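Local coordinates for protein polyketide synthase PksJ (Bacillus subtilis subsp. subtilis, PDB 4J1Q) that probably helps build bacillaene on its assembly line, its ketoreductase domain catalysing stereoselective alpha- and beta-ketoreduction with NADPH, at residues 212-217 with 384-389; 206-211 with 232-237; 341-346 with 429-434. All blocks are in the same frame, centred on the assembly; numbering follows the deposited sequence.

Contact 1. Residues 212-217 with 384-389; sequences GSLGLL and PLWEEG. With NDP (NADPH dihydro-nicotinamide-adenine-dinucleotide phosphate), chain B.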
loop_
_atom_site.group_PDB
_atom_site.type_symbol
_atom_site.label_atom_id
_atom_site.label_comp_id
_atom_site.label_asym_id
_atom_site.label_seq_id
_atom_site.Cartn_x
_atom_site.Cartn_y
_atom_site.Cartn_z
ATOM N N GLY A 212 11.608 4.518 14.087
ATOM C CA GLY A 212 12.323 3.878 12.990
ATOM C C GLY A 212 13.147 4.895 12.228
ATOM O O GLY A 212 13.079 6.108 12.496
ATOM N N SER A 213 13.951 4.408 11.292
ATOM C CA SER A 213 14.957 5.255 10.665
ATOM C C SER A 213 14.350 6.365 9.809
ATOM O O SER A 213 14.906 7.461 9.729
ATOM C CB SER A 213 15.919 4.424 9.841
ATOM O OG SER A 213 15.216 3.792 8.797
ATOM N N LEU A 214 13.206 6.094 9.183
ATOM C CA LEU A 214 12.547 7.119 8.379
ATOM C C LEU A 214 11.760 8.089 9.227
ATOM O O LEU A 214 11.683 9.272 8.900
ATOM C CB LEU A 214 11.642 6.522 7.305
ATOM C CG LEU A 214 12.343 6.200 5.989
ATOM C CD1 LEU A 214 13.588 5.361 6.256
ATOM C CD2 LEU A 214 11.399 5.434 5.083
ATOM N N GLY A 215 11.134 7.585 10.283
ATOM C CA GLY A 215 10.371 8.430 11.181
ATOM C C GLY A 215 11.242 9.401 11.960
ATOM O O GLY A 215 10.757 10.432 12.453
ATOM N N LEU A 216 12.511 9.046 12.146
ATOM C CA LEU A 216 13.420 9.967 12.801
ATOM C C LEU A 216 13.805 11.054 11.822
ATOM O O LEU A 216 13.894 12.218 12.199
ATOM C CB LEU A 216 14.664 9.259 13.331
ATOM C CG LEU A 216 14.474 8.436 14.605
ATOM C CD1 LEU A 216 15.741 7.668 14.971
ATOM C CD2 LEU A 216 13.998 9.296 15.764
ATOM N N LEU A 217 14.029 10.670 10.571
ATOM C CA LEU A 217 14.403 11.622 9.539
ATOM C C LEU A 217 13.333 12.682 9.396
ATOM O O LEU A 217 13.628 13.878 9.390
ATOM C CB LEU A 217 14.619 10.925 8.196
ATOM C CG LEU A 217 15.920 10.129 8.050
ATOM C CD1 LEU A 217 16.063 9.565 6.636
ATOM C CD2 LEU A 217 17.142 10.962 8.444
ATOM N N PRO A 384 10.714 4.339 -2.962
ATOM C CA PRO A 384 11.758 3.388 -3.259
ATOM C C PRO A 384 12.660 3.175 -2.037
ATOM O O PRO A 384 12.419 3.751 -0.959
ATOM C CB PRO A 384 12.529 4.089 -4.360
ATOM C CG PRO A 384 12.473 5.540 -3.953
ATOM C CD PRO A 384 11.093 5.714 -3.351
ATOM N N LEU A 385 13.711 2.383 -2.233
ATOM C CA LEU A 385 14.753 2.179 -1.220
ATOM C C LEU A 385 15.380 3.523 -0.864
ATOM O O LEU A 385 15.905 4.195 -1.743
ATOM C CB LEU A 385 15.827 1.232 -1.786
ATOM C CG LEU A 385 16.857 0.535 -0.883
ATOM C CD1 LEU A 385 18.050 1.424 -0.559
ATOM C CD2 LEU A 385 16.224 -0.046 0.381
ATOM N N TRP A 386 15.256 3.947 0.391
ATOM C CA TRP A 386 15.943 5.155 0.857
ATOM C C TRP A 386 17.407 4.940 1.152
ATOM O O TRP A 386 17.807 3.935 1.742
ATOM C CB TRP A 386 15.278 5.754 2.085
ATOM C CG TRP A 386 13.981 6.457 1.799
ATOM C CD1 TRP A 386 12.797 5.883 1.336
ATOM C CD2 TRP A 386 13.637 7.850 2.119
ATOM N NE1 TRP A 386 11.795 6.808 1.305
ATOM C CE2 TRP A 386 12.222 8.005 1.797
ATOM C CE3 TRP A 386 14.324 8.926 2.657
ATOM C CZ2 TRP A 386 11.580 9.229 1.885
ATOM C CZ3 TRP A 386 13.668 10.162 2.743
ATOM C CH2 TRP A 386 12.325 10.304 2.363
ATOM N N GLU A 387 18.192 5.955 0.815
ATOM C CA GLU A 387 19.637 5.933 0.947
ATOM C C GLU A 387 20.059 5.594 2.370
ATOM O O GLU A 387 20.891 4.712 2.590
ATOM C CB GLU A 387 20.191 7.293 0.541
ATOM C CG GLU A 387 21.696 7.342 0.347
ATOM C CD GLU A 387 22.237 8.758 0.458
ATOM O OE1 GLU A 387 21.509 9.625 0.990
ATOM O OE2 GLU A 387 23.383 9.011 0.023
ATOM N N GLU A 388 19.501 6.321 3.331
ATOM C CA GLU A 388 19.695 5.993 4.728
ATOM C C GLU A 388 18.366 5.855 5.456
ATOM O O GLU A 388 18.099 6.557 6.433
ATOM C CB GLU A 388 20.587 7.026 5.409
ATOM C CG GLU A 388 19.913 8.362 5.694
ATOM C CD GLU A 388 20.916 9.422 6.115
ATOM O OE1 GLU A 388 21.876 9.093 6.853
ATOM O OE2 GLU A 388 20.762 10.583 5.686
ATOM N N GLY A 389 17.494 5.023 4.901
ATOM C CA GLY A 389 16.563 4.261 5.700
ATOM C C GLY A 389 17.262 3.013 6.205
ATOM O O GLY A 389 18.070 2.416 5.494
HETATM P PA NDP B . 11.961 0.681 10.082
HETATM O O1A NDP B . 11.723 -0.818 10.298
HETATM O O2A NDP B . 13.217 1.388 10.486
HETATM O O5B NDP B . 10.707 1.480 10.666
HETATM C C5B NDP B . 9.476 0.809 10.946
HETATM C C4B NDP B . 9.126 1.177 12.379
HETATM O O4B NDP B . 7.798 0.724 12.648
HETATM C C3B NDP B . 10.016 0.414 13.348
HETATM O O3B NDP B . 10.654 1.458 14.136
HETATM C C2B NDP B . 9.063 -0.416 14.205
HETATM O O2B NDP B . 9.378 -0.256 15.622
HETATM C C1B NDP B . 7.709 0.231 13.981
HETATM N N9A NDP B . 6.667 -0.837 14.049
HETATM C C8A NDP B . 6.710 -2.081 13.453
HETATM N N7A NDP B . 5.530 -2.742 13.773
HETATM C C5A NDP B . 4.729 -1.865 14.523
HETATM C C6A NDP B . 3.472 -1.967 15.115
HETATM N N6A NDP B . 2.727 -3.119 15.060
HETATM N N1A NDP B . 2.970 -0.902 15.804
HETATM C C2A NDP B . 3.695 0.234 15.946
HETATM N N3A NDP B . 4.932 0.334 15.415
HETATM C C4A NDP B . 5.459 -0.684 14.665
HETATM O O3 NDP B . 11.691 0.960 8.516
HETATM P PN NDP B . 11.771 2.441 7.915
HETATM O O1N NDP B . 12.888 2.332 6.880
HETATM O O2N NDP B . 11.705 3.489 9.010
HETATM O O5D NDP B . 10.376 2.522 7.105
HETATM C C5D NDP B . 9.334 3.453 7.427
HETATM C C4D NDP B . 8.095 3.084 6.580
HETATM O O4D NDP B . 8.357 3.412 5.198
HETATM C C3D NDP B . 7.828 1.572 6.617
HETATM O O3D NDP B . 6.410 1.308 6.730
HETATM C C2D NDP B . 8.382 1.080 5.316
HETATM O O2D NDP B . 7.606 -0.038 4.873
HETATM C C1D NDP B . 8.277 2.278 4.362
HETATM N N1N NDP B . 9.365 2.277 3.374
HETATM C C2N NDP B . 10.667 2.437 3.745
HETATM C C3N NDP B . 11.716 2.376 2.798
HETATM C C7N NDP B . 13.167 2.577 3.240
HETATM O O7N NDP B . 14.013 2.842 2.376
HETATM N N7N NDP B . 13.531 2.375 4.529
HETATM C C4N NDP B . 11.420 2.082 1.440
HETATM C C5N NDP B . 10.068 1.890 1.093
HETATM C C6N NDP B . 9.068 1.985 2.092
HETATM P P2B NDP B . 9.025 -1.407 16.708
HETATM O O1X NDP B . 9.628 -2.673 16.061
HETATM O O2X NDP B . 9.706 -0.811 17.933
HETATM O O3X NDP B . 7.514 -1.462 16.808
#
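Ser213 and Leu214 meet Trp386 and Gly389 beside a bound NADPH, and the case illustrates how a cofactor bridges two distant pieces of chain that touch each other only through van der Waals and CH-pi contacts. The walk starts at Gly212, at the N-cap position of helix 213-226, whose CA comes to 3.2 Å from O3B, a hydroxyl of the adenosine ribose. Ser213 follows, giving its backbone N to the diphosphate oxygen O2A. Its OG, 3.4 Å from Gly389 C, lies between backbone N and carbonyl carbon (chi1 63°) and forms a weak hydrogen bond with Gly390 N. Leu214 N donates to O2N of the second phosphate at 3.0 Å, in a nearly straight bond (165°). With two amides of the helix start turned to the diphosphate, the helix end probably helps offset its negative charge. The two methyls of Leu214 then divide the work. CD1 presses on Gly389 CA, whereas CD2 sits over one face of the Trp386 indole as a CH-pi contact, 4.0 Å from the five-membered ring centroid and 11° off the normal. CD2 also packs on the nicotinamide at C2N. Beyond this point Trp386 N donates to the carboxamide oxygen O7N at 2.6 Å, a bond that probably fixes the carboxamide, and Pro384 O lies close to C4N, the hydride-carrying carbon of NADPH, at 3.1 Å. One turn further on, Leu217 CD1 reaches Glu388 O at 3.6 Å and crosses the Glu388 side chain at a slant. Helix 412-425 lies next to the contact: its Thr412 touches both Leu217 and Trp386 and hydrogen-bonds Glu388 OE2, and Trp383, ending strand 377-383, meets the Trp386 ring edge-to-face.

Contact 2. Residues 206-211 with 232-237; sequences LITGGA and VLTGRS. With NDP (NADPH dihydro-nicotinamide-adenine-dinucleotide phosphate), chain B.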
loop_
_atom_site.group_PDB
_atom_site.type_symbol
_atom_site.label_atom_id
_atom_site.label_comp_id
_atom_site.label_asym_id
_atom_site.label_seq_id
_atom_site.Cartn_x
_atom_site.Cartn_y
_atom_site.Cartn_z
ATOM N N LEU A 206 2.015 13.315 14.681
ATOM C CA LEU A 206 2.509 11.999 15.032
ATOM C C LEU A 206 2.994 11.162 13.862
ATOM O O LEU A 206 2.488 11.240 12.740
ATOM C CB LEU A 206 1.509 11.208 15.882
ATOM C CG LEU A 206 0.344 10.490 15.209
ATOM C CD1 LEU A 206 -0.129 9.331 16.065
ATOM C CD2 LEU A 206 -0.774 11.499 15.068
ATOM N N ILE A 207 3.977 10.331 14.168
ATOM C CA ILE A 207 4.522 9.409 13.228
ATOM C C ILE A 207 4.485 8.047 13.897
ATOM O O ILE A 207 5.210 7.806 14.881
ATOM C CB ILE A 207 5.972 9.790 12.873
ATOM C CG1 ILE A 207 6.093 11.305 12.657
ATOM C CG2 ILE A 207 6.441 8.998 11.660
ATOM C CD1 ILE A 207 7.449 11.762 12.156
ATOM N N THR A 208 3.565 7.192 13.443
ATOM C CA THR A 208 3.594 5.810 13.840
ATOM C C THR A 208 4.762 5.180 13.133
ATOM O O THR A 208 5.096 5.588 12.034
ATOM C CB THR A 208 2.316 5.077 13.442
ATOM O OG1 THR A 208 2.305 4.868 12.028
ATOM C CG2 THR A 208 1.107 5.881 13.859
ATOM N N GLY A 209 5.438 4.254 13.808
ATOM C CA GLY A 209 6.762 3.814 13.382
ATOM C C GLY A 209 7.791 4.915 13.535
ATOM O O GLY A 209 8.808 4.923 12.852
ATOM N N GLY A 210 7.510 5.864 14.420
ATOM C CA GLY A 210 8.262 7.100 14.487
ATOM C C GLY A 210 9.714 6.956 14.933
ATOM O O GLY A 210 10.551 7.781 14.566
ATOM N N ALA A 211 10.028 5.947 15.740
ATOM C CA ALA A 211 11.417 5.748 16.191
ATOM C C ALA A 211 12.248 4.943 15.177
ATOM O O ALA A 211 13.454 4.712 15.373
ATOM C CB ALA A 211 11.447 5.073 17.550
ATOM N N VAL A 232 4.807 13.471 18.271
ATOM C CA VAL A 232 4.585 12.233 19.018
ATOM C C VAL A 232 5.019 11.031 18.181
ATOM O O VAL A 232 4.345 10.645 17.226
ATOM C CB VAL A 232 3.103 12.069 19.422
ATOM C CG1 VAL A 232 2.873 10.729 20.119
ATOM C CG2 VAL A 232 2.694 13.192 20.350
ATOM N N LEU A 233 6.171 10.469 18.532
ATOM C CA LEU A 233 6.674 9.270 17.897
ATOM C C LEU A 233 6.189 8.032 18.610
ATOM O O LEU A 233 6.293 7.928 19.827
ATOM C CB LEU A 233 8.192 9.275 17.904
ATOM C CG LEU A 233 8.854 10.532 17.333
ATOM C CD1 LEU A 233 10.373 10.364 17.285
ATOM C CD2 LEU A 233 8.268 10.835 15.958
ATOM N N THR A 234 5.714 7.051 17.850
ATOM C CA THR A 234 5.225 5.823 18.448
ATOM C C THR A 234 5.744 4.554 17.770
ATOM O O THR A 234 6.074 4.570 16.595
ATOM C CB THR A 234 3.693 5.799 18.506
ATOM O OG1 THR A 234 3.276 4.715 19.345
ATOM C CG2 THR A 234 3.111 5.587 17.110
ATOM N N GLY A 235 5.910 3.497 18.564
ATOM C CA GLY A 235 6.215 2.152 18.086
ATOM C C GLY A 235 6.003 1.150 19.209
ATOM O O GLY A 235 5.543 1.524 20.292
ATOM N N ARG A 236 6.423 -0.094 19.013
ATOM C CA ARG A 236 6.331 -1.065 20.093
ATOM C C ARG A 236 7.489 -1.012 21.092
ATOM O O ARG A 236 7.284 -1.202 22.273
ATOM C CB ARG A 236 6.197 -2.478 19.546
ATOM C CG ARG A 236 4.988 -2.705 18.678
ATOM C CD ARG A 236 5.109 -4.013 17.898
ATOM N NE ARG A 236 6.256 -4.024 17.000
ATOM C CZ ARG A 236 6.574 -5.035 16.200
ATOM N NH1 ARG A 236 7.672 -4.976 15.449
ATOM N NH2 ARG A 236 5.852 -6.144 16.209
ATOM N N SER A 237 8.712 -0.906 20.602
ATOM C CA SER A 237 9.868 -1.145 21.449
ATOM C C SER A 237 9.997 -0.047 22.497
ATOM O O SER A 237 9.660 1.104 22.241
ATOM C CB SER A 237 11.136 -1.164 20.609
ATOM O OG SER A 237 11.155 -2.273 19.761
HETATM P PA NDP B . 11.961 0.681 10.082
HETATM O O1A NDP B . 11.723 -0.818 10.298
HETATM O O2A NDP B . 13.217 1.388 10.486
HETATM O O5B NDP B . 10.707 1.480 10.666
HETATM C C5B NDP B . 9.476 0.809 10.946
HETATM C C4B NDP B . 9.126 1.177 12.379
HETATM O O4B NDP B . 7.798 0.724 12.648
HETATM C C3B NDP B . 10.016 0.414 13.348
HETATM O O3B NDP B . 10.654 1.458 14.136
HETATM C C2B NDP B . 9.063 -0.416 14.205
HETATM O O2B NDP B . 9.378 -0.256 15.622
HETATM C C1B NDP B . 7.709 0.231 13.981
HETATM N N9A NDP B . 6.667 -0.837 14.049
HETATM C C8A NDP B . 6.710 -2.081 13.453
HETATM N N7A NDP B . 5.530 -2.742 13.773
HETATM C C5A NDP B . 4.729 -1.865 14.523
HETATM C C6A NDP B . 3.472 -1.967 15.115
HETATM N N6A NDP B . 2.727 -3.119 15.060
HETATM N N1A NDP B . 2.970 -0.902 15.804
HETATM C C2A NDP B . 3.695 0.234 15.946
HETATM N N3A NDP B . 4.932 0.334 15.415
HETATM C C4A NDP B . 5.459 -0.684 14.665
HETATM O O3 NDP B . 11.691 0.960 8.516
HETATM P PN NDP B . 11.771 2.441 7.915
HETATM O O1N NDP B . 12.888 2.332 6.880
HETATM O O2N NDP B . 11.705 3.489 9.010
HETATM O O5D NDP B . 10.376 2.522 7.105
HETATM C C5D NDP B . 9.334 3.453 7.427
HETATM C C4D NDP B . 8.095 3.084 6.580
HETATM O O4D NDP B . 8.357 3.412 5.198
HETATM C C3D NDP B . 7.828 1.572 6.617
HETATM O O3D NDP B . 6.410 1.308 6.730
HETATM C C2D NDP B . 8.382 1.080 5.316
HETATM O O2D NDP B . 7.606 -0.038 4.873
HETATM C C1D NDP B . 8.277 2.278 4.362
HETATM N N1N NDP B . 9.365 2.277 3.374
HETATM C C2N NDP B . 10.667 2.437 3.745
HETATM C C3N NDP B . 11.716 2.376 2.798
HETATM C C7N NDP B . 13.167 2.577 3.240
HETATM O O7N NDP B . 14.013 2.842 2.376
HETATM N N7N NDP B . 13.531 2.375 4.529
HETATM C C4N NDP B . 11.420 2.082 1.440
HETATM C C5N NDP B . 10.068 1.890 1.093
HETATM C C6N NDP B . 9.068 1.985 2.092
HETATM P P2B NDP B . 9.025 -1.407 16.708
HETATM O O1X NDP B . 9.628 -2.673 16.061
HETATM O O2X NDP B . 9.706 -0.811 17.933
HETATM O O3X NDP B . 7.514 -1.462 16.808
#
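Val232, Leu233 and Thr234 run alongside Leu206, Ile207 and Thr208 as neighbouring parallel strands, their short axes 4.8 Å apart. Backbone bonds come first: Ile207 N donates to Val232 O, and Ile207 O accepts from Thr234 N at 3.1 Å. The ladder outlasts the strand, because the type II turn from Ile207 to Gly210 brings Gly210 N to Thr234 O. These strands and helix 213-226 between them form a beta-alpha-beta unit of the cofactor-binding Rossmann fold, and Gly210 fits the glycine-rich motif that such folds place under the cofactor. Apolar packing lines both faces. On one, Ile207 and Leu233 lie side by side, with Ile207 CG1 4.0 Å from Leu233 CD2; on the other, Thr234 CG2 closes to 3.3 Å from Thr208 CA. That methyl stands between the Thr234 backbone N and carbonyl carbon, which sends OG1 anti to the N (chi1 -168°) and on to Ala262 N. Polar grip on the cofactor follows the second strand, consistent with recognition of NADPH by its 2'-phosphate. Arg236 holds O3X twice, through backbone N and through NE at 2.9 Å, while NH1 takes O1X. Its guanidinium, with the phosphorus in plane at its edge, also carries adenine N7A 3.3 Å above one face. Ser237 adds N and OG, both donating to O2X.

Contact 3. Residues 341-346 with 429-434; sequences GCLGNA and QVFVME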
loop_
_atom_site.group_PDB
_atom_site.type_symbol
_atom_site.label_atom_id
_atom_site.label_comp_id
_atom_site.label_asym_id
_atom_site.label_seq_id
_atom_site.Cartn_x
_atom_site.Cartn_y
_atom_site.Cartn_z
ATOM N N GLY A 341 4.392 -2.412 -3.068
ATOM C CA GLY A 341 2.942 -2.429 -3.155
ATOM C C GLY A 341 2.396 -2.353 -4.579
ATOM O O GLY A 341 1.426 -3.051 -4.905
ATOM N N CYS A 342 3.086 -1.630 -5.464
ATOM C CA CYS A 342 2.568 -1.411 -6.824
ATOM C C CYS A 342 3.330 -2.147 -7.930
ATOM O O CYS A 342 2.888 -2.174 -9.065
ATOM C CB CYS A 342 2.466 0.094 -7.122
ATOM S SG CYS A 342 3.959 1.034 -6.729
ATOM N N LEU A 343 4.465 -2.762 -7.600
ATOM C CA LEU A 343 5.237 -3.525 -8.596
ATOM C C LEU A 343 5.361 -4.984 -8.197
ATOM O O LEU A 343 5.807 -5.839 -8.989
ATOM C CB LEU A 343 6.631 -2.949 -8.735
ATOM C CG LEU A 343 6.756 -1.499 -9.200
ATOM C CD1 LEU A 343 8.224 -1.214 -9.492
ATOM C CD2 LEU A 343 5.898 -1.231 -10.434
ATOM N N GLY A 344 4.982 -5.267 -6.959
ATOM C CA GLY A 344 5.326 -6.533 -6.347
ATOM C C GLY A 344 6.838 -6.573 -6.151
ATOM O O GLY A 344 7.546 -5.719 -6.670
ATOM N N ASN A 345 7.315 -7.585 -5.429
ATOM C CA ASN A 345 8.749 -7.811 -5.270
ATOM C C ASN A 345 8.997 -9.219 -4.703
ATOM O O ASN A 345 8.337 -9.639 -3.741
ATOM C CB ASN A 345 9.321 -6.781 -4.299
ATOM C CG ASN A 345 10.833 -6.727 -4.326
ATOM O OD1 ASN A 345 11.489 -7.491 -5.032
ATOM N ND2 ASN A 345 11.393 -5.823 -3.551
ATOM N N ALA A 346 9.951 -9.932 -5.286
ATOM C CA ALA A 346 10.239 -11.302 -4.864
ATOM C C ALA A 346 10.502 -11.379 -3.361
ATOM O O ALA A 346 11.302 -10.627 -2.814
ATOM C CB ALA A 346 11.417 -11.883 -5.655
ATOM N N GLN A 429 -2.185 8.909 -4.380
ATOM C CA GLN A 429 -1.094 7.970 -4.531
ATOM C C GLN A 429 -0.008 8.542 -5.411
ATOM O O GLN A 429 -0.249 8.899 -6.571
ATOM C CB GLN A 429 -1.612 6.654 -5.133
ATOM C CG GLN A 429 -0.872 5.420 -4.672
ATOM C CD GLN A 429 -1.275 4.196 -5.475
ATOM O OE1 GLN A 429 -2.458 3.993 -5.759
ATOM N NE2 GLN A 429 -0.295 3.405 -5.884
ATOM N N VAL A 430 1.207 8.521 -4.891
ATOM C CA VAL A 430 2.352 9.035 -5.607
ATOM C C VAL A 430 3.429 7.963 -5.548
ATOM O O VAL A 430 3.795 7.489 -4.480
ATOM C CB VAL A 430 2.879 10.321 -4.921
ATOM C CG1 VAL A 430 4.277 10.672 -5.427
ATOM C CG2 VAL A 430 1.926 11.488 -5.171
ATOM N N PHE A 431 3.924 7.572 -6.698
ATOM C CA PHE A 431 4.944 6.547 -6.771
ATOM C C PHE A 431 6.286 7.218 -7.037
ATOM O O PHE A 431 6.450 7.889 -8.039
ATOM C CB PHE A 431 4.599 5.570 -7.888
ATOM C CG PHE A 431 5.689 4.607 -8.223
ATOM C CD1 PHE A 431 5.479 3.266 -8.105
ATOM C CD2 PHE A 431 6.890 5.037 -8.744
ATOM C CE1 PHE A 431 6.454 2.358 -8.470
ATOM C CE2 PHE A 431 7.898 4.144 -9.047
ATOM C CZ PHE A 431 7.674 2.794 -8.909
ATOM N N VAL A 432 7.226 7.054 -6.135
ATOM C CA VAL A 432 8.487 7.756 -6.258
ATOM C C VAL A 432 9.611 6.776 -6.530
ATOM O O VAL A 432 9.731 5.745 -5.879
ATOM C CB VAL A 432 8.821 8.537 -4.993
ATOM C CG1 VAL A 432 10.148 9.291 -5.165
ATOM C CG2 VAL A 432 7.684 9.487 -4.660
ATOM N N MET A 433 10.426 7.116 -7.511
ATOM C CA MET A 433 11.518 6.271 -7.937
ATOM C C MET A 433 12.739 7.162 -8.070
ATOM O O MET A 433 12.638 8.270 -8.568
ATOM C CB MET A 433 11.192 5.734 -9.308
ATOM C CG MET A 433 11.330 4.249 -9.449
ATOM S SD MET A 433 10.428 3.740 -10.930
ATOM C CE MET A 433 10.380 1.957 -10.710
ATOM N N GLU A 434 13.906 6.686 -7.662
ATOM C CA GLU A 434 15.152 7.413 -7.962
ATOM C C GLU A 434 16.159 6.497 -8.634
ATOM O O GLU A 434 16.413 5.406 -8.162
ATOM C CB GLU A 434 15.780 7.995 -6.686
ATOM C CG GLU A 434 15.354 9.418 -6.357
ATOM C CD GLU A 434 16.495 10.414 -6.410
ATOM O OE1 GLU A 434 17.268 10.505 -5.433
ATOM O OE2 GLU A 434 16.586 11.130 -7.420
#
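Phe431 and the pair Cys342-Leu343 pack edge-on, an example of how a strand residue can pack against the end of a short helix. From CB the Phe431 side chain heads toward the helix, with CG anti to the backbone N (chi1 170°), and the ring leads with its CD1-CE1 edge. Cys342 SG lies in the ring plane, 4.2 Å from the centroid and 81° off the normal, a sulfur-aromatic contact at the edge; its 3.0 Å to Phe431 CD1 is short and should be read with caution. At Phe431 CE1 a second neighbour arrives, Leu343 CG at 3.9 Å, the leucine side chain crossing the phenylalanine at about a right angle. Strand 429-435, which supplies the ring, lies parallel to strand 377-383 of the Rossmann fold and antiparallel to the N-terminal strand 22-31, and so ties the cofactor-binding part of the chain to its N-terminal part. At the tip, Phe431 CZ is 4.1 Å from Leu343 CD1. That same methyl meets Met433 CE tip to tip at 4.0 Å, and Met433, extended beyond CG, packs on Met440 and Leu444 of helix 437-444. Trp184 also meets the Phe431 ring, their planes inclined at about 55°.

How the contacts relate
Contacts 1 and 2 share the NADPH and take different parts along its length: 206-211 with 232-237 serves mainly the adenosine end and its 2'-phosphate, 212-217 with 384-389 mainly the diphosphate and nicotinamide. Their centres lie 14 Å apart, and they touch where the helix start packs on the strands, Gly215 O being 3.6 Å from Ile207 CD1 and Leu216 CD2 4.1 Å from Leu233 CD1. Contact 3 stands further back, the Cys342 side chain about 10 Å from the cofactor. It abuts contact 1, centres 16 Å apart, where Pro384 packs along strand 429-435. Contacts 2 and 3 do not touch; their nearest atoms are about 16 Å apart.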